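Local atomic coordinates of terminal oxygenase component of carbazole 1,9a-dioxygenase (Sphingomonas, PDB entry 3GKQ), a protein that probably catalyses, as a trimeric Rieske-type terminal oxygenase with a [2Fe-2S] cluster and a non-haem iron, the angular dioxygenation of carbazole. Residues His66-Arg71 with Val77-Lys82; Val47-Leu52 with Val56-Val61. All blocks are in the same frame, centred on the assembly; numbering follows the deposited sequence.

Both contacts lie in the Rieske [2Fe-2S] domain, their centres about 8 Å apart, and they share one antiparallel sheet. Contact 2 is the more buried: it pairs strands 47-51 and 54-61 through backbone hydrogen bonds and packs mostly aliphatic side chains. Contact 1 is only partly buried; it ties the end of the next strand, 64-69, to a loop beside the cluster and relies on one carboxylate, with a small apolar patch. Strands 54-61 and 64-69 join the two, Leu57 N lying 2.8 Å from Ile68 O in a probable hydrogen bond. A second subunit touches contact 1, whereas no other protein chain of the assembly touches contact 2.

Contact 1: His66-Arg71 with Val77-Lys82; sequences HAIADR and VTLSDK
The carboxylate of Asp70 grips Ser80 with both of its oxygens. Ser80 N donates to Asp70 OD1 (2.9 Å, 157° at the hydrogen), and Ser80 OG donates to Asp70 OD2 in a short bond of 2.5 Å. Each oxygen uses its syn lone pair, so backbone and hydroxyl of one serine are held together across the mouth of the carboxylate, whose rotation is thereby fixed. Asp70 CG stands anti to the backbone N (chi1 -166°), which carries the group out to the loop, while Ser80 OG folds in between its own N and carbonyl carbon to meet it. Leu79 N also lies near Asp70 OD1 but at too poor an angle to bond; both N-H groups start the short 3-10 segment 79-81, which may modestly favour the negative charge. The methyl CG2 of Thr78 packs against Asp70 OD2 at 3.5 Å. With an alanine here instead of Asp70, Ser80 N would probably lose its acceptor and the serine hydroxyl would be set free to turn.

Asp70 is itself the centre of an inverse gamma turn, closed by a weak bond from Arg71 N to Ala69 O. This turn ends strand 64-69 and leads into the first cluster-binding loop of the Rieske fold, which carries Cys72 and His74. Arg71 CA makes a C-H...O contact with Val77 O (3.3 Å) as the chain returns from that loop. To the side of the carboxylate, past OD1, Leu79 CD1 meets Ile68 CD1 at 4.3 Å.

Further out, Pro48 touches both Asp70 and Ser80, and Lys55 NZ bonds Thr78 OG1. Val77 packs on the cluster and on Cys93, while Ser340 of a second subunit bonds Thr78 N and Asp81 OD2.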
ATOM      1  N   HIS A  66     -19.104 -19.910 -21.874  1.00 31.16           N
ATOM      2  CA  HIS A  66     -17.780 -20.515 -21.933  1.00 31.59           C
ATOM      3  C   HIS A  66     -16.859 -19.732 -21.004  1.00 31.31           C
ATOM      4  O   HIS A  66     -17.087 -18.548 -20.745  1.00 30.43           O
ATOM      5  CB  HIS A  66     -17.236 -20.487 -23.362  1.00 32.73           C
ATOM      6  CG  HIS A  66     -18.011 -21.345 -24.314  1.00 34.83           C
ATOM      7  ND1 HIS A  66     -18.064 -22.718 -24.201  1.00 35.51           N
ATOM      8  CD2 HIS A  66     -18.785 -21.022 -25.377  1.00 35.56           C
ATOM      9  CE1 HIS A  66     -18.837 -23.205 -25.156  1.00 35.75           C
ATOM     10  NE2 HIS A  66     -19.288 -22.198 -25.883  1.00 36.03           N
ATOM     11  N   ALA A  67     -15.824 -20.400 -20.503  1.00 30.86           N
ATOM     12  CA  ALA A  67     -14.876 -19.773 -19.590  1.00 29.00           C
ATOM     13  C   ALA A  67     -13.444 -20.193 -19.918  1.00 27.04           C
ATOM     14  O   ALA A  67     -13.144 -21.380 -20.010  1.00 25.89           O
ATOM     15  CB  ALA A  67     -15.220 -20.156 -18.154  1.00 28.51           C
ATOM     16  N   ILE A  68     -12.570 -19.206 -20.089  1.00 26.23           N
ATOM     17  CA  ILE A  68     -11.171 -19.449 -20.408  1.00 26.73           C
ATOM     18  C   ILE A  68     -10.274 -18.615 -19.493  1.00 26.13           C
ATOM     19  O   ILE A  68     -10.715 -17.617 -18.916  1.00 25.47           O
ATOM     20  CB  ILE A  68     -10.844 -19.041 -21.870  1.00 27.82           C
ATOM     21  CG1 ILE A  68     -11.164 -17.553 -22.066  1.00 27.66           C
ATOM     22  CG2 ILE A  68     -11.635 -19.909 -22.858  1.00 27.82           C
ATOM     23  CD1 ILE A  68     -10.791 -16.991 -23.436  1.00 29.28           C
ATOM     24  N   ALA A  69      -9.017 -19.030 -19.365  1.00 25.84           N
ATOM     25  CA  ALA A  69      -8.054 -18.292 -18.557  1.00 26.85           C
ATOM     26  C   ALA A  69      -7.924 -16.905 -19.187  1.00 28.07           C
ATOM     27  O   ALA A  69      -7.770 -16.784 -20.406  1.00 29.17           O
ATOM     28  CB  ALA A  69      -6.704 -19.006 -18.567  1.00 25.36           C
ATOM     29  N   ASP A  70      -7.976 -15.865 -18.358  1.00 27.76           N
ATOM     30  CA  ASP A  70      -7.895 -14.489 -18.843  1.00 27.14           C
ATOM     31  C   ASP A  70      -6.450 -13.996 -18.961  1.00 27.77           C
ATOM     32  O   ASP A  70      -6.070 -12.985 -18.370  1.00 27.99           O
ATOM     33  CB  ASP A  70      -8.703 -13.579 -17.908  1.00 26.78           C
ATOM     34  CG  ASP A  70      -8.963 -12.200 -18.493  1.00 28.78           C
ATOM     35  OD1 ASP A  70      -8.655 -11.974 -19.681  1.00 28.54           O
ATOM     36  OD2 ASP A  70      -9.499 -11.339 -17.758  1.00 30.05           O
ATOM     37  N   ARG A  71      -5.648 -14.717 -19.738  1.00 27.86           N
ATOM     38  CA  ARG A  71      -4.251 -14.355 -19.944  1.00 28.23           C
ATOM     39  C   ARG A  71      -3.717 -14.976 -21.227  1.00 27.24           C
ATOM     40  O   ARG A  71      -3.835 -16.184 -21.436  1.00 28.74           O
ATOM     41  CB  ARG A  71      -3.389 -14.824 -18.770  1.00 30.09           C
ATOM     42  CG  ARG A  71      -1.934 -14.403 -18.895  1.00 35.10           C
ATOM     43  CD  ARG A  71      -1.165 -14.624 -17.596  1.00 40.57           C
ATOM     44  NE  ARG A  71      -0.916 -16.036 -17.335  1.00 45.88           N
ATOM     45  CZ  ARG A  71      -0.382 -16.500 -16.207  1.00 51.75           C
ATOM     46  NH1 ARG A  71      -0.046 -15.659 -15.232  1.00 50.96           N
ATOM     47  NH2 ARG A  71      -0.173 -17.803 -16.057  1.00 52.96           N
ATOM     48  N   VAL A  77      -0.293 -11.000 -21.281  1.00 24.98           N
ATOM     49  CA  VAL A  77      -1.177  -9.877 -21.001  1.00 22.68           C
ATOM     50  C   VAL A  77      -2.563 -10.392 -20.640  1.00 22.98           C
ATOM     51  O   VAL A  77      -2.899 -11.552 -20.904  1.00 22.34           O
ATOM     52  CB  VAL A  77      -1.316  -8.920 -22.211  1.00 24.94           C
ATOM     53  CG1 VAL A  77       0.056  -8.401 -22.623  1.00 22.89           C
ATOM     54  CG2 VAL A  77      -2.019  -9.632 -23.375  1.00 23.76           C
ATOM     55  N   THR A  78      -3.359  -9.526 -20.026  1.00 22.62           N
ATOM     56  CA  THR A  78      -4.717  -9.879 -19.649  1.00 23.71           C
ATOM     57  C   THR A  78      -5.603  -9.604 -20.869  1.00 23.24           C
ATOM     58  O   THR A  78      -5.717  -8.465 -21.313  1.00 22.92           O
ATOM     59  CB  THR A  78      -5.185  -9.029 -18.453  1.00 23.74           C
ATOM     60  OG1 THR A  78      -4.356  -9.320 -17.317  1.00 24.98           O
ATOM     61  CG2 THR A  78      -6.637  -9.329 -18.111  1.00 22.53           C
ATOM     62  N   LEU A  79      -6.218 -10.649 -21.412  1.00 24.38           N
ATOM     63  CA  LEU A  79      -7.064 -10.504 -22.598  1.00 26.27           C
ATOM     64  C   LEU A  79      -8.172  -9.475 -22.416  1.00 27.12           C
ATOM     65  O   LEU A  79      -8.387  -8.631 -23.288  1.00 29.03           O
ATOM     66  CB  LEU A  79      -7.681 -11.852 -22.976  1.00 24.68           C
ATOM     67  CG  LEU A  79      -6.703 -12.955 -23.394  1.00 26.04           C
ATOM     68  CD1 LEU A  79      -7.436 -14.293 -23.479  1.00 24.45           C
ATOM     69  CD2 LEU A  79      -6.068 -12.599 -24.726  1.00 24.51           C
ATOM     70  N   SER A  80      -8.856  -9.536 -21.276  1.00 27.55           N
ATOM     71  CA  SER A  80      -9.960  -8.624 -20.984  1.00 26.78           C
ATOM     72  C   SER A  80      -9.577  -7.150 -20.857  1.00 27.40           C
ATOM     73  O   SER A  80     -10.457  -6.302 -20.707  1.00 27.50           O
ATOM     74  CB  SER A  80     -10.708  -9.071 -19.719  1.00 28.32           C
ATOM     75  OG  SER A  80      -9.891  -8.973 -18.562  1.00 27.52           O
ATOM     76  N   ASP A  81      -8.284  -6.831 -20.900  1.00 27.05           N
ATOM     77  CA  ASP A  81      -7.878  -5.427 -20.827  1.00 27.26           C
ATOM     78  C   ASP A  81      -8.378  -4.688 -22.081  1.00 28.12           C
ATOM     79  O   ASP A  81      -8.515  -3.465 -22.078  1.00 27.48           O
ATOM     80  CB  ASP A  81      -6.353  -5.294 -20.725  1.00 28.30           C
ATOM     81  CG  ASP A  81      -5.836  -5.479 -19.292  1.00 30.08           C
ATOM     82  OD1 ASP A  81      -6.654  -5.702 -18.373  1.00 27.16           O
ATOM     83  OD2 ASP A  81      -4.605  -5.397 -19.092  1.00 29.62           O
ATOM     84  N   LYS A  82      -8.625  -5.438 -23.152  1.00 28.00           N
ATOM     85  CA  LYS A  82      -9.145  -4.870 -24.399  1.00 29.03           C
ATOM     86  C   LYS A  82      -9.703  -5.996 -25.260  1.00 28.65           C
ATOM     87  O   LYS A  82      -9.020  -6.517 -26.148  1.00 28.83           O
ATOM     88  CB  LYS A  82      -8.057  -4.121 -25.170  1.00 30.82           C
ATOM     89  CG  LYS A  82      -8.615  -3.329 -26.359  1.00 34.20           C
ATOM     90  CD  LYS A  82      -7.565  -2.453 -27.026  1.00 36.86           C
ATOM     91  CE  LYS A  82      -8.212  -1.501 -28.031  1.00 41.63           C
ATOM     92  NZ  LYS A  82      -9.050  -2.221 -29.050  1.00 41.74           N
TER

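Contact 2: Val47-Leu52 with Val56-Val61; sequences VPVQLL and VLLNRV
Leu57 lays its methyl CD2 over one face of the peptide that joins Val47 to Pro48, 3.5 Å from Val47 C. Its first torsion is well off a staggered position (chi1 -137°), and this swings the branch back across the neighbouring strand. At the rim of the same peptide, Leu58 CB approaches the oxygen Val47 O, and Leu58 N donates to that oxygen from above the carbonyl plane, 38° out of it and on the side of the Leu57 methyl. The proline ring meets Leu57 more loosely, Pro48 CD standing 4.3 Å from Leu57 CD2. Because Pro48 and Leu57 form a non-hydrogen-bonded pair, the missing N-H of the proline costs the ladder nothing; Pro48 CA instead makes a C-H...O contact with Val56 O.

Two hydrogen-bonded pairs flank it. Val47 N donates to Leu58 O, completing the first, while Val49 and Val56 bond each other both ways at 2.8 Å (Val49 N to Val56 O and Val56 N to Val49 O).

On the face carrying Val47, Val49, Val56 and Leu58, the contacts between side chains are aliphatic. Val49 CG2 abuts Val56 CB at 3.9 Å, and its other methyl, CG1, meets Leu58 CD1 with the two side chains nearly perpendicular. Leu51 CD2 bends in to Val56 CG2, also 3.9 Å away. Strands 31-35 and 135-140 adjoin Leu51 and Leu58. These bonds zip up a beta hairpin, the first two strands of a three-stranded antiparallel meander in the Rieske domain.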
ATOM      1  N   VAL A  47     -17.028 -11.087 -20.095  1.00 32.60           N
ATOM      2  CA  VAL A  47     -16.968 -10.538 -18.744  1.00 32.63           C
ATOM      3  C   VAL A  47     -15.850 -11.187 -17.919  1.00 30.74           C
ATOM      4  O   VAL A  47     -15.829 -12.402 -17.740  1.00 30.34           O
ATOM      5  CB  VAL A  47     -18.302 -10.773 -17.993  1.00 34.62           C
ATOM      6  CG1 VAL A  47     -18.198 -10.254 -16.572  1.00 36.33           C
ATOM      7  CG2 VAL A  47     -19.440 -10.085 -18.722  1.00 38.03           C
ATOM      8  N   PRO A  48     -14.904 -10.385 -17.412  1.00 30.04           N
ATOM      9  CA  PRO A  48     -13.825 -10.975 -16.612  1.00 29.90           C
ATOM     10  C   PRO A  48     -14.238 -11.173 -15.152  1.00 28.88           C
ATOM     11  O   PRO A  48     -15.014 -10.393 -14.607  1.00 27.40           O
ATOM     12  CB  PRO A  48     -12.704  -9.953 -16.751  1.00 29.60           C
ATOM     13  CG  PRO A  48     -13.459  -8.658 -16.810  1.00 30.75           C
ATOM     14  CD  PRO A  48     -14.599  -8.984 -17.754  1.00 29.71           C
ATOM     15  N   VAL A  49     -13.733 -12.234 -14.535  1.00 28.35           N
ATOM     16  CA  VAL A  49     -14.011 -12.512 -13.130  1.00 27.20           C
ATOM     17  C   VAL A  49     -12.751 -13.116 -12.521  1.00 28.45           C
ATOM     18  O   VAL A  49     -11.836 -13.532 -13.239  1.00 27.05           O
ATOM     19  CB  VAL A  49     -15.167 -13.537 -12.935  1.00 27.45           C
ATOM     20  CG1 VAL A  49     -16.483 -12.978 -13.470  1.00 28.91           C
ATOM     21  CG2 VAL A  49     -14.818 -14.844 -13.625  1.00 25.10           C
ATOM     22  N   GLN A  50     -12.705 -13.158 -11.196  1.00 27.52           N
ATOM     23  CA  GLN A  50     -11.569 -13.752 -10.507  1.00 28.27           C
ATOM     24  C   GLN A  50     -12.093 -14.549  -9.325  1.00 27.36           C
ATOM     25  O   GLN A  50     -12.881 -14.040  -8.531  1.00 27.10           O
ATOM     26  CB  GLN A  50     -10.595 -12.679 -10.006  1.00 28.88           C
ATOM     27  CG  GLN A  50      -9.354 -13.257  -9.318  1.00 31.49           C
ATOM     28  CD  GLN A  50      -8.379 -12.186  -8.850  1.00 35.45           C
ATOM     29  OE1 GLN A  50      -8.106 -11.223  -9.567  1.00 37.79           O
ATOM     30  NE2 GLN A  50      -7.839 -12.358  -7.652  1.00 35.30           N
ATOM     31  N   LEU A  51     -11.686 -15.809  -9.231  1.00 26.18           N
ATOM     32  CA  LEU A  51     -12.101 -16.645  -8.114  1.00 26.81           C
ATOM     33  C   LEU A  51     -10.925 -17.529  -7.735  1.00 26.58           C
ATOM     34  O   LEU A  51     -10.202 -18.028  -8.604  1.00 25.73           O
ATOM     35  CB  LEU A  51     -13.318 -17.509  -8.471  1.00 27.36           C
ATOM     36  CG  LEU A  51     -13.117 -18.726  -9.373  1.00 28.84           C
ATOM     37  CD1 LEU A  51     -14.368 -19.594  -9.335  1.00 28.59           C
ATOM     38  CD2 LEU A  51     -12.807 -18.279 -10.788  1.00 29.83           C
ATOM     39  N   LEU A  52     -10.730 -17.710  -6.433  1.00 26.27           N
ATOM     40  CA  LEU A  52      -9.627 -18.521  -5.931  1.00 25.78           C
ATOM     41  C   LEU A  52      -8.278 -18.065  -6.481  1.00 25.24           C
ATOM     42  O   LEU A  52      -7.378 -18.875  -6.704  1.00 25.00           O
ATOM     43  CB  LEU A  52      -9.863 -20.002  -6.245  1.00 25.81           C
ATOM     44  CG  LEU A  52     -10.873 -20.697  -5.324  1.00 28.33           C
ATOM     45  CD1 LEU A  52     -12.291 -20.225  -5.644  1.00 28.01           C
ATOM     46  CD2 LEU A  52     -10.772 -22.200  -5.499  1.00 28.33           C
ATOM     47  N   VAL A  56     -10.338 -15.342 -14.827  1.00 27.07           N
ATOM     48  CA  VAL A  56     -11.085 -16.026 -15.875  1.00 27.84           C
ATOM     49  C   VAL A  56     -11.900 -15.060 -16.733  1.00 28.17           C
ATOM     50  O   VAL A  56     -12.333 -14.012 -16.257  1.00 27.64           O
ATOM     51  CB  VAL A  56     -12.038 -17.071 -15.235  1.00 27.80           C
ATOM     52  CG1 VAL A  56     -12.767 -17.862 -16.310  1.00 28.36           C
ATOM     53  CG2 VAL A  56     -11.236 -18.005 -14.320  1.00 27.72           C
ATOM     54  N   LEU A  57     -12.093 -15.410 -18.002  1.00 28.96           N
ATOM     55  CA  LEU A  57     -12.873 -14.575 -18.911  1.00 29.61           C
ATOM     56  C   LEU A  57     -14.088 -15.379 -19.368  1.00 29.11           C
ATOM     57  O   LEU A  57     -13.949 -16.481 -19.906  1.00 28.39           O
ATOM     58  CB  LEU A  57     -12.049 -14.170 -20.137  1.00 29.97           C
ATOM     59  CG  LEU A  57     -12.141 -12.712 -20.618  1.00 34.31           C
ATOM     60  CD1 LEU A  57     -11.761 -12.668 -22.092  1.00 31.34           C
ATOM     61  CD2 LEU A  57     -13.536 -12.132 -20.415  1.00 30.96           C
ATOM     62  N   LEU A  58     -15.273 -14.825 -19.151  1.00 29.12           N
ATOM     63  CA  LEU A  58     -16.510 -15.497 -19.531  1.00 30.22           C
ATOM     64  C   LEU A  58     -17.140 -14.868 -20.772  1.00 31.35           C
ATOM     65  O   LEU A  58     -16.940 -13.691 -21.055  1.00 31.42           O
ATOM     66  CB  LEU A  58     -17.526 -15.414 -18.389  1.00 30.90           C
ATOM     67  CG  LEU A  58     -17.106 -15.810 -16.972  1.00 28.99           C
ATOM     68  CD1 LEU A  58     -18.246 -15.485 -16.011  1.00 28.26           C
ATOM     69  CD2 LEU A  58     -16.756 -17.283 -16.925  1.00 29.05           C
ATOM     70  N   ASN A  59     -17.905 -15.665 -21.507  1.00 33.67           N
ATOM     71  CA  ASN A  59     -18.607 -15.174 -22.683  1.00 34.79           C
ATOM     72  C   ASN A  59     -19.721 -16.144 -23.027  1.00 35.54           C
ATOM     73  O   ASN A  59     -19.627 -17.342 -22.747  1.00 36.33           O
ATOM     74  CB  ASN A  59     -17.667 -15.012 -23.880  1.00 34.31           C
ATOM     75  CG  ASN A  59     -18.330 -14.275 -25.040  1.00 35.67           C
ATOM     76  OD1 ASN A  59     -19.200 -13.422 -24.834  1.00 35.20           O
ATOM     77  ND2 ASN A  59     -17.909 -14.586 -26.262  1.00 34.28           N
ATOM     78  N   ARG A  60     -20.785 -15.611 -23.612  1.00 35.38           N
ATOM     79  CA  ARG A  60     -21.922 -16.422 -24.009  1.00 36.30           C
ATOM     80  C   ARG A  60     -21.984 -16.431 -25.532  1.00 36.84           C
ATOM     81  O   ARG A  60     -22.138 -15.385 -26.166  1.00 35.79           O
ATOM     82  CB  ARG A  60     -23.200 -15.838 -23.408  1.00 35.83           C
ATOM     83  CG  ARG A  60     -24.480 -16.506 -23.858  1.00 37.57           C
ATOM     84  CD  ARG A  60     -25.617 -16.129 -22.926  1.00 39.02           C
ATOM     85  NE  ARG A  60     -26.025 -17.290 -22.151  1.00 42.47           N
ATOM     86  CZ  ARG A  60     -26.144 -17.319 -20.830  1.00 40.73           C
ATOM     87  NH1 ARG A  60     -25.887 -16.245 -20.096  1.00 40.27           N
ATOM     88  NH2 ARG A  60     -26.523 -18.440 -20.246  1.00 43.34           N
ATOM     89  N   VAL A  61     -21.830 -17.618 -26.109  1.00 38.75           N
ATOM     90  CA  VAL A  61     -21.853 -17.787 -27.558  1.00 38.92           C
ATOM     91  C   VAL A  61     -22.978 -18.749 -27.917  1.00 39.85           C
ATOM     92  O   VAL A  61     -22.971 -19.912 -27.503  1.00 39.27           O
ATOM     93  CB  VAL A  61     -20.515 -18.356 -28.067  1.00 38.38           C
ATOM     94  CG1 VAL A  61     -20.531 -18.446 -29.588  1.00 38.26           C
ATOM     95  CG2 VAL A  61     -19.368 -17.475 -27.595  1.00 38.67           C
TER